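Long-range contact in integral membrane indolylacetylinositol arabinosyltransferase EmbB (Mycolicibacterium smegmatis MC2 155, PDB 7BVC), which probably polymerises arabinose into the arabinan of cell-wall arabinogalactan as a membrane-embedded arabinosyltransferase: residues B[761-775]-B[825-839]. Sequence-based numbering, arbitrary orientation.
Sequences LGGEDPQGFSPDGVP and VAGTYSTEAQQESRL
With CG beside its backbone N and anti to its carbonyl carbon (chi1 -82°), the Phe769 ring swings in between the two strands of residues 825-839, where Leu839, its own CG anti to the backbone N (chi1 -180°), reaches it from one face. Leu839 CD1 makes a CH-pi contact 3.9 Å from the centroid of the Phe769 ring, 19° off the normal. Thr828 OG1 lies over the opposite face, offset toward the rim, and the backbone carbon C of Ala826 meets the ring edge; Ala826 CB also touches Leu761 CD2, 4.0 Å away. Ser837 directs OG to Gly768 O (2.8 Å), approaching from above the carbonyl plane. Beyond the phenylalanine, the backbones form one antiparallel hydrogen-bonded pair: Ser770 N donates to Gly827 O (2.8 Å) nearly straight, in the carbonyl plane, and Gly827 N returns a bond to Ser770 O (2.7 Å). The short, weakly bonded strand 826-827 and strand 837-845 are, within this chain, edge strands of two antiparallel sheets in the EmbC C-terminal domain, pairing with strands 945-947 and 929-936, and the loop 761-775 packs against both. Phe769 also touches Ile945 and Ala934 of those partner strands, while the side chain of Thr828 is about 4 Å from the calcium ion bound by Asp936, Ser938 and Asp943. At the far end of the loop Pro775 CG sits over the centre of the Tyr829 ring, 4.0 Å from its centroid, while Trp944 packs edge-to-face with the same tyrosine. Gly773 O receives a weak bond from Tyr829 N, and, before the phenylalanine, Gln767 N gives Arg838 O a weak one of 3.3 Å.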
ATOM      1  N   LEU B 761     -30.553  11.837 -36.973  1.00 72.22           N
ATOM      2  CA  LEU B 761     -29.579  11.024 -36.253  1.00 72.22           C
ATOM      3  C   LEU B 761     -30.037   9.575 -36.160  1.00 72.22           C
ATOM      4  O   LEU B 761     -29.233   8.650 -36.324  1.00 72.22           O
ATOM      5  CB  LEU B 761     -29.337  11.607 -34.861  1.00 72.22           C
ATOM      6  CG  LEU B 761     -28.512  10.762 -33.890  1.00 72.22           C
ATOM      7  CD1 LEU B 761     -27.134  10.477 -34.460  1.00 72.22           C
ATOM      8  CD2 LEU B 761     -28.405  11.454 -32.543  1.00 72.22           C
ATOM      9  N   GLY B 762     -31.322   9.357 -35.885  1.00 77.71           N
ATOM     10  CA  GLY B 762     -31.920   8.048 -35.989  1.00 77.71           C
ATOM     11  C   GLY B 762     -32.546   7.904 -37.360  1.00 77.71           C
ATOM     12  O   GLY B 762     -33.344   8.742 -37.777  1.00 77.71           O
ATOM     13  N   GLY B 763     -32.190   6.829 -38.055  1.00 82.25           N
ATOM     14  CA  GLY B 763     -32.525   6.731 -39.460  1.00 82.25           C
ATOM     15  C   GLY B 763     -33.948   6.295 -39.729  1.00 82.25           C
ATOM     16  O   GLY B 763     -34.891   6.822 -39.129  1.00 82.25           O
ATOM     17  N   GLU B 764     -34.118   5.337 -40.639  1.00 90.78           N
ATOM     18  CA  GLU B 764     -35.462   4.932 -41.038  1.00 90.78           C
ATOM     19  C   GLU B 764     -36.157   4.148 -39.932  1.00 90.78           C
ATOM     20  O   GLU B 764     -37.306   4.439 -39.581  1.00 90.78           O
ATOM     21  CB  GLU B 764     -35.398   4.114 -42.327  1.00 90.78           C
ATOM     22  CG  GLU B 764     -35.258   4.954 -43.588  1.00 90.78           C
ATOM     23  CD  GLU B 764     -33.812   5.176 -43.987  1.00 90.78           C
ATOM     24  OE1 GLU B 764     -32.973   5.411 -43.093  1.00 90.78           O
ATOM     25  OE2 GLU B 764     -33.514   5.114 -45.199  1.00 90.78           O
ATOM     26  N   ASP B 765     -35.472   3.160 -39.359  1.00 89.15           N
ATOM     27  CA  ASP B 765     -36.061   2.271 -38.355  1.00 89.15           C
ATOM     28  C   ASP B 765     -35.119   2.124 -37.170  1.00 89.15           C
ATOM     29  O   ASP B 765     -34.401   1.124 -37.046  1.00 89.15           O
ATOM     30  CB  ASP B 765     -36.379   0.897 -38.956  1.00 89.15           C
ATOM     31  CG  ASP B 765     -37.163   0.984 -40.252  1.00 89.15           C
ATOM     32  OD1 ASP B 765     -38.017   1.886 -40.383  1.00 89.15           O
ATOM     33  OD2 ASP B 765     -36.924   0.146 -41.147  1.00 89.15           O
ATOM     34  N   PRO B 766     -35.094   3.105 -36.267  1.00 84.65           N
ATOM     35  CA  PRO B 766     -34.341   2.933 -35.017  1.00 84.65           C
ATOM     36  C   PRO B 766     -35.082   1.977 -34.090  1.00 84.65           C
ATOM     37  O   PRO B 766     -36.262   2.171 -33.792  1.00 84.65           O
ATOM     38  CB  PRO B 766     -34.277   4.348 -34.436  1.00 84.65           C
ATOM     39  CG  PRO B 766     -35.457   5.042 -35.011  1.00 84.65           C
ATOM     40  CD  PRO B 766     -35.714   4.438 -36.363  1.00 84.65           C
ATOM     41  N   GLN B 767     -34.379   0.940 -33.633  1.00 83.07           N
ATOM     42  CA  GLN B 767     -35.046  -0.145 -32.910  1.00 83.07           C
ATOM     43  C   GLN B 767     -35.277   0.202 -31.442  1.00 83.07           C
ATOM     44  O   GLN B 767     -36.419   0.272 -30.982  1.00 83.07           O
ATOM     45  CB  GLN B 767     -34.230  -1.434 -33.043  1.00 83.07           C
ATOM     46  CG  GLN B 767     -34.966  -2.679 -32.578  1.00 83.07           C
ATOM     47  CD  GLN B 767     -36.351  -2.796 -33.185  1.00 83.07           C
ATOM     48  OE1 GLN B 767     -36.506  -2.834 -34.405  1.00 83.07           O
ATOM     49  NE2 GLN B 767     -37.367  -2.853 -32.332  1.00 83.07           N
ATOM     50  N   GLY B 768     -34.203   0.425 -30.693  1.00 77.94           N
ATOM     51  CA  GLY B 768     -34.341   0.638 -29.265  1.00 77.94           C
ATOM     52  C   GLY B 768     -33.656   1.883 -28.747  1.00 77.94           C
ATOM     53  O   GLY B 768     -33.085   1.871 -27.652  1.00 77.94           O
ATOM     54  N   PHE B 769     -33.706   2.965 -29.515  1.00 75.22           N
ATOM     55  CA  PHE B 769     -33.058   4.217 -29.153  1.00 75.22           C
ATOM     56  C   PHE B 769     -34.104   5.272 -28.827  1.00 75.22           C
ATOM     57  O   PHE B 769     -35.125   5.385 -29.511  1.00 75.22           O
ATOM     58  CB  PHE B 769     -32.148   4.710 -30.280  1.00 75.22           C
ATOM     59  CG  PHE B 769     -30.795   4.055 -30.297  1.00 75.22           C
ATOM     60  CD1 PHE B 769     -30.629   2.797 -30.845  1.00 75.22           C
ATOM     61  CD2 PHE B 769     -29.693   4.697 -29.764  1.00 75.22           C
ATOM     62  CE1 PHE B 769     -29.389   2.193 -30.861  1.00 75.22           C
ATOM     63  CE2 PHE B 769     -28.450   4.098 -29.778  1.00 75.22           C
ATOM     64  CZ  PHE B 769     -28.298   2.842 -30.326  1.00 75.22           C
ATOM     65  N   SER B 770     -33.845   6.040 -27.774  1.00 78.23           N
ATOM     66  CA  SER B 770     -34.714   7.115 -27.333  1.00 78.23           C
ATOM     67  C   SER B 770     -33.892   8.373 -27.098  1.00 78.23           C
ATOM     68  O   SER B 770     -32.719   8.289 -26.719  1.00 78.23           O
ATOM     69  CB  SER B 770     -35.458   6.740 -26.043  1.00 78.23           C
ATOM     70  OG  SER B 770     -34.566   6.655 -24.946  1.00 78.23           O
ATOM     71  N   PRO B 771     -34.476   9.552 -27.327  1.00 76.71           N
ATOM     72  CA  PRO B 771     -33.699  10.792 -27.143  1.00 76.71           C
ATOM     73  C   PRO B 771     -33.206  10.988 -25.718  1.00 76.71           C
ATOM     74  O   PRO B 771     -32.020  11.276 -25.510  1.00 76.71           O
ATOM     75  CB  PRO B 771     -34.685  11.890 -27.572  1.00 76.71           C
ATOM     76  CG  PRO B 771     -36.033  11.247 -27.553  1.00 76.71           C
ATOM     77  CD  PRO B 771     -35.813   9.812 -27.883  1.00 76.71           C
ATOM     78  N   ASP B 772     -34.078  10.840 -24.728  1.00 81.74           N
ATOM     79  CA  ASP B 772     -33.674  10.931 -23.325  1.00 81.74           C
ATOM     80  C   ASP B 772     -33.429   9.535 -22.750  1.00 81.74           C
ATOM     81  O   ASP B 772     -34.100   9.078 -21.825  1.00 81.74           O
ATOM     82  CB  ASP B 772     -34.720  11.696 -22.520  1.00 81.74           C
ATOM     83  CG  ASP B 772     -36.135  11.247 -22.825  1.00 81.74           C
ATOM     84  OD1 ASP B 772     -36.302  10.317 -23.641  1.00 81.74           O
ATOM     85  OD2 ASP B 772     -37.078  11.827 -22.250  1.00 81.74           O
ATOM     86  N   GLY B 773     -32.434   8.863 -23.321  1.00 75.66           N
ATOM     87  CA  GLY B 773     -32.059   7.530 -22.891  1.00 75.66           C
ATOM     88  C   GLY B 773     -30.711   7.510 -22.204  1.00 75.66           C
ATOM     89  O   GLY B 773     -29.897   6.613 -22.436  1.00 75.66           O
ATOM     90  N   VAL B 774     -30.461   8.512 -21.367  1.00 74.50           N
ATOM     91  CA  VAL B 774     -29.190   8.659 -20.662  1.00 74.50           C
ATOM     92  C   VAL B 774     -29.480   8.651 -19.166  1.00 74.50           C
ATOM     93  O   VAL B 774     -30.554   9.103 -18.746  1.00 74.50           O
ATOM     94  CB  VAL B 774     -28.470   9.950 -21.091  1.00 74.50           C
ATOM     95  CG1 VAL B 774     -27.030   9.966 -20.605  1.00 74.50           C
ATOM     96  CG2 VAL B 774     -28.527  10.117 -22.600  1.00 74.50           C
ATOM     97  N   PRO B 775     -28.571   8.148 -18.324  1.00 74.89           N
ATOM     98  CA  PRO B 775     -28.772   8.270 -16.875  1.00 74.89           C
ATOM     99  C   PRO B 775     -28.687   9.710 -16.398  1.00 74.89           C
ATOM    100  O   PRO B 775     -28.529  10.633 -17.201  1.00 74.89           O
ATOM    101  CB  PRO B 775     -27.641   7.414 -16.292  1.00 74.89           C
ATOM    102  CG  PRO B 775     -27.349   6.424 -17.350  1.00 74.89           C
ATOM    103  CD  PRO B 775     -27.539   7.150 -18.648  1.00 74.89           C
ATOM    104  N   VAL B 825     -29.596  14.007 -29.616  1.00 68.52           N
ATOM    105  CA  VAL B 825     -29.035  12.896 -28.853  1.00 68.52           C
ATOM    106  C   VAL B 825     -29.895  11.663 -29.118  1.00 68.52           C
ATOM    107  O   VAL B 825     -31.006  11.756 -29.639  1.00 68.52           O
ATOM    108  CB  VAL B 825     -28.969  13.192 -27.334  1.00 68.52           C
ATOM    109  CG1 VAL B 825     -27.977  12.272 -26.632  1.00 68.52           C
ATOM    110  CG2 VAL B 825     -28.616  14.644 -27.062  1.00 68.52           C
ATOM    111  N   ALA B 826     -29.361  10.498 -28.757  1.00 67.08           N
ATOM    112  CA  ALA B 826     -30.095   9.242 -28.831  1.00 67.08           C
ATOM    113  C   ALA B 826     -29.406   8.235 -27.925  1.00 67.08           C
ATOM    114  O   ALA B 826     -28.183   8.096 -27.972  1.00 67.08           O
ATOM    115  CB  ALA B 826     -30.163   8.711 -30.266  1.00 67.08           C
ATOM    116  N   GLY B 827     -30.191   7.533 -27.108  1.00 70.72           N
ATOM    117  CA  GLY B 827     -29.630   6.663 -26.098  1.00 70.72           C
ATOM    118  C   GLY B 827     -30.344   5.328 -26.038  1.00 70.72           C
ATOM    119  O   GLY B 827     -31.486   5.181 -26.477  1.00 70.72           O
ATOM    120  N   THR B 828     -29.638   4.349 -25.469  1.00 74.48           N
ATOM    121  CA  THR B 828     -30.134   2.987 -25.324  1.00 74.48           C
ATOM    122  C   THR B 828     -30.583   2.659 -23.904  1.00 74.48           C
ATOM    123  O   THR B 828     -31.392   1.742 -23.723  1.00 74.48           O
ATOM    124  CB  THR B 828     -29.049   1.991 -25.760  1.00 74.48           C
ATOM    125  OG1 THR B 828     -28.562   2.361 -27.055  1.00 74.48           O
ATOM    126  CG2 THR B 828     -29.587   0.577 -25.833  1.00 74.48           C
ATOM    127  N   TYR B 829     -30.098   3.396 -22.905  1.00 77.96           N
ATOM    128  CA  TYR B 829     -30.406   3.089 -21.515  1.00 77.96           C
ATOM    129  C   TYR B 829     -31.907   3.132 -21.258  1.00 77.96           C
ATOM    130  O   TYR B 829     -32.625   3.985 -21.786  1.00 77.96           O
ATOM    131  CB  TYR B 829     -29.683   4.073 -20.594  1.00 77.96           C
ATOM    132  CG  TYR B 829     -29.949   3.875 -19.119  1.00 77.96           C
ATOM    133  CD1 TYR B 829     -29.263   2.913 -18.391  1.00 77.96           C
ATOM    134  CD2 TYR B 829     -30.875   4.662 -18.451  1.00 77.96           C
ATOM    135  CE1 TYR B 829     -29.499   2.735 -17.043  1.00 77.96           C
ATOM    136  CE2 TYR B 829     -31.117   4.492 -17.105  1.00 77.96           C
ATOM    137  CZ  TYR B 829     -30.427   3.526 -16.406  1.00 77.96           C
ATOM    138  OH  TYR B 829     -30.664   3.353 -15.062  1.00 77.96           O
ATOM    139  N   SER B 830     -32.376   2.198 -20.434  1.00 84.82           N
ATOM    140  CA  SER B 830     -33.787   2.086 -20.091  1.00 84.82           C
ATOM    141  C   SER B 830     -33.888   1.457 -18.712  1.00 84.82           C
ATOM    142  O   SER B 830     -32.951   0.813 -18.234  1.00 84.82           O
ATOM    143  CB  SER B 830     -34.556   1.261 -21.129  1.00 84.82           C
ATOM    144  OG  SER B 830     -35.803   0.833 -20.614  1.00 84.82           O
ATOM    145  N   THR B 831     -35.043   1.654 -18.072  1.00 89.87           N
ATOM    146  CA  THR B 831     -35.244   1.227 -16.690  1.00 89.87           C
ATOM    147  C   THR B 831     -36.449   0.297 -16.551  1.00 89.87           C
ATOM    148  O   THR B 831     -36.748  -0.173 -15.450  1.00 89.87           O
ATOM    149  CB  THR B 831     -35.391   2.461 -15.792  1.00 89.87           C
ATOM    150  OG1 THR B 831     -34.325   3.375 -16.071  1.00 89.87           O
ATOM    151  CG2 THR B 831     -35.298   2.096 -14.316  1.00 89.87           C
ATOM    152  N   GLU B 832     -37.119  -0.025 -17.653  1.00 94.19           N
ATOM    153  CA  GLU B 832     -38.320  -0.848 -17.591  1.00 94.19           C
ATOM    154  C   GLU B 832     -38.168  -2.184 -18.305  1.00 94.19           C
ATOM    155  O   GLU B 832     -38.656  -3.203 -17.804  1.00 94.19           O
ATOM    156  CB  GLU B 832     -39.522  -0.065 -18.156  1.00 94.19           C
ATOM    157  CG  GLU B 832     -39.452   0.248 -19.639  1.00 94.19           C
ATOM    158  CD  GLU B 832     -38.719   1.537 -19.930  1.00 94.19           C
ATOM    159  OE1 GLU B 832     -38.049   2.063 -19.020  1.00 94.19           O
ATOM    160  OE2 GLU B 832     -38.801   2.021 -21.077  1.00 94.19           O
ATOM    161  N   ALA B 833     -37.506  -2.216 -19.461  1.00 89.65           N
ATOM    162  CA  ALA B 833     -37.413  -3.446 -20.236  1.00 89.65           C
ATOM    163  C   ALA B 833     -36.222  -3.360 -21.176  1.00 89.65           C
ATOM    164  O   ALA B 833     -36.101  -2.398 -21.938  1.00 89.65           O
ATOM    165  CB  ALA B 833     -38.702  -3.695 -21.028  1.00 89.65           C
ATOM    166  N   GLN B 834     -35.356  -4.367 -21.122  1.00 82.61           N
ATOM    167  CA  GLN B 834     -34.160  -4.384 -21.943  1.00 82.61           C
ATOM    168  C   GLN B 834     -34.476  -4.890 -23.348  1.00 82.61           C
ATOM    169  O   GLN B 834     -35.493  -5.544 -23.591  1.00 82.61           O
ATOM    170  CB  GLN B 834     -33.083  -5.245 -21.290  1.00 82.61           C
ATOM    171  CG  GLN B 834     -32.838  -4.888 -19.838  1.00 82.61           C
ATOM    172  CD  GLN B 834     -32.610  -3.404 -19.635  1.00 82.61           C
ATOM    173  OE1 GLN B 834     -31.879  -2.766 -20.394  1.00 82.61           O
ATOM    174  NE2 GLN B 834     -33.237  -2.846 -18.607  1.00 82.61           N
ATOM    175  N   GLN B 835     -33.579  -4.579 -24.280  1.00 79.30           N
ATOM    176  CA  GLN B 835     -33.840  -4.819 -25.691  1.00 79.30           C
ATOM    177  C   GLN B 835     -32.524  -4.771 -26.451  1.00 79.30           C
ATOM    178  O   GLN B 835     -31.515  -4.266 -25.953  1.00 79.30           O
ATOM    179  CB  GLN B 835     -34.826  -3.785 -26.246  1.00 79.30           C
ATOM    180  CG  GLN B 835     -35.500  -4.163 -27.551  1.00 79.30           C
ATOM    181  CD  GLN B 835     -36.491  -3.112 -28.003  1.00 79.30           C
ATOM    182  OE1 GLN B 835     -36.559  -2.023 -27.434  1.00 79.30           O
ATOM    183  NE2 GLN B 835     -37.264  -3.430 -29.034  1.00 79.30           N
ATOM    184  N   GLU B 836     -32.549  -5.313 -27.665  1.00 78.41           N
ATOM    185  CA  GLU B 836     -31.443  -5.195 -28.605  1.00 78.41           C
ATOM    186  C   GLU B 836     -31.689  -3.964 -29.467  1.00 78.41           C
ATOM    187  O   GLU B 836     -32.751  -3.838 -30.086  1.00 78.41           O
ATOM    188  CB  GLU B 836     -31.319  -6.445 -29.472  1.00 78.41           C
ATOM    189  CG  GLU B 836     -30.755  -7.651 -28.746  1.00 78.41           C
ATOM    190  CD  GLU B 836     -30.531  -8.825 -29.674  1.00 78.41           C
ATOM    191  OE1 GLU B 836     -31.440  -9.131 -30.473  1.00 78.41           O
ATOM    192  OE2 GLU B 836     -29.445  -9.437 -29.607  1.00 78.41           O
ATOM    193  N   SER B 837     -30.711  -3.066 -29.508  1.00 78.14           N
ATOM    194  CA  SER B 837     -30.877  -1.756 -30.116  1.00 78.14           C
ATOM    195  C   SER B 837     -30.004  -1.627 -31.358  1.00 78.14           C
ATOM    196  O   SER B 837     -28.870  -2.111 -31.385  1.00 78.14           O
ATOM    197  CB  SER B 837     -30.525  -0.652 -29.120  1.00 78.14           C
ATOM    198  OG  SER B 837     -31.567  -0.468 -28.178  1.00 78.14           O
ATOM    199  N   ARG B 838     -30.549  -0.975 -32.382  1.00 79.63           N
ATOM    200  CA  ARG B 838     -29.820  -0.689 -33.607  1.00 79.63           C
ATOM    201  C   ARG B 838     -30.107   0.743 -34.029  1.00 79.63           C
ATOM    202  O   ARG B 838     -31.103   1.345 -33.620  1.00 79.63           O
ATOM    203  CB  ARG B 838     -30.195  -1.656 -34.737  1.00 79.63           C
ATOM    204  CG  ARG B 838     -29.517  -3.009 -34.655  1.00 79.63           C
ATOM    205  CD  ARG B 838     -30.369  -4.004 -33.890  1.00 79.63           C
ATOM    206  NE  ARG B 838     -29.744  -5.320 -33.814  1.00 79.63           N
ATOM    207  CZ  ARG B 838     -30.115  -6.363 -34.546  1.00 79.63           C
ATOM    208  NH1 ARG B 838     -31.112  -6.245 -35.411  1.00 79.63           N
ATOM    209  NH2 ARG B 838     -29.491  -7.525 -34.412  1.00 79.63           N
ATOM    210  N   LEU B 839     -29.223   1.282 -34.863  1.00 74.63           N
ATOM    211  CA  LEU B 839     -29.353   2.649 -35.345  1.00 74.63           C
ATOM    212  C   LEU B 839     -28.432   2.831 -36.539  1.00 74.63           C
ATOM    213  O   LEU B 839     -27.291   2.369 -36.524  1.00 74.63           O
ATOM    214  CB  LEU B 839     -29.013   3.663 -34.240  1.00 74.63           C
ATOM    215  CG  LEU B 839     -29.096   5.161 -34.550  1.00 74.63           C
ATOM    216  CD1 LEU B 839     -29.638   5.919 -33.354  1.00 74.63           C
ATOM    217  CD2 LEU B 839     -27.730   5.706 -34.927  1.00 74.63           C
TER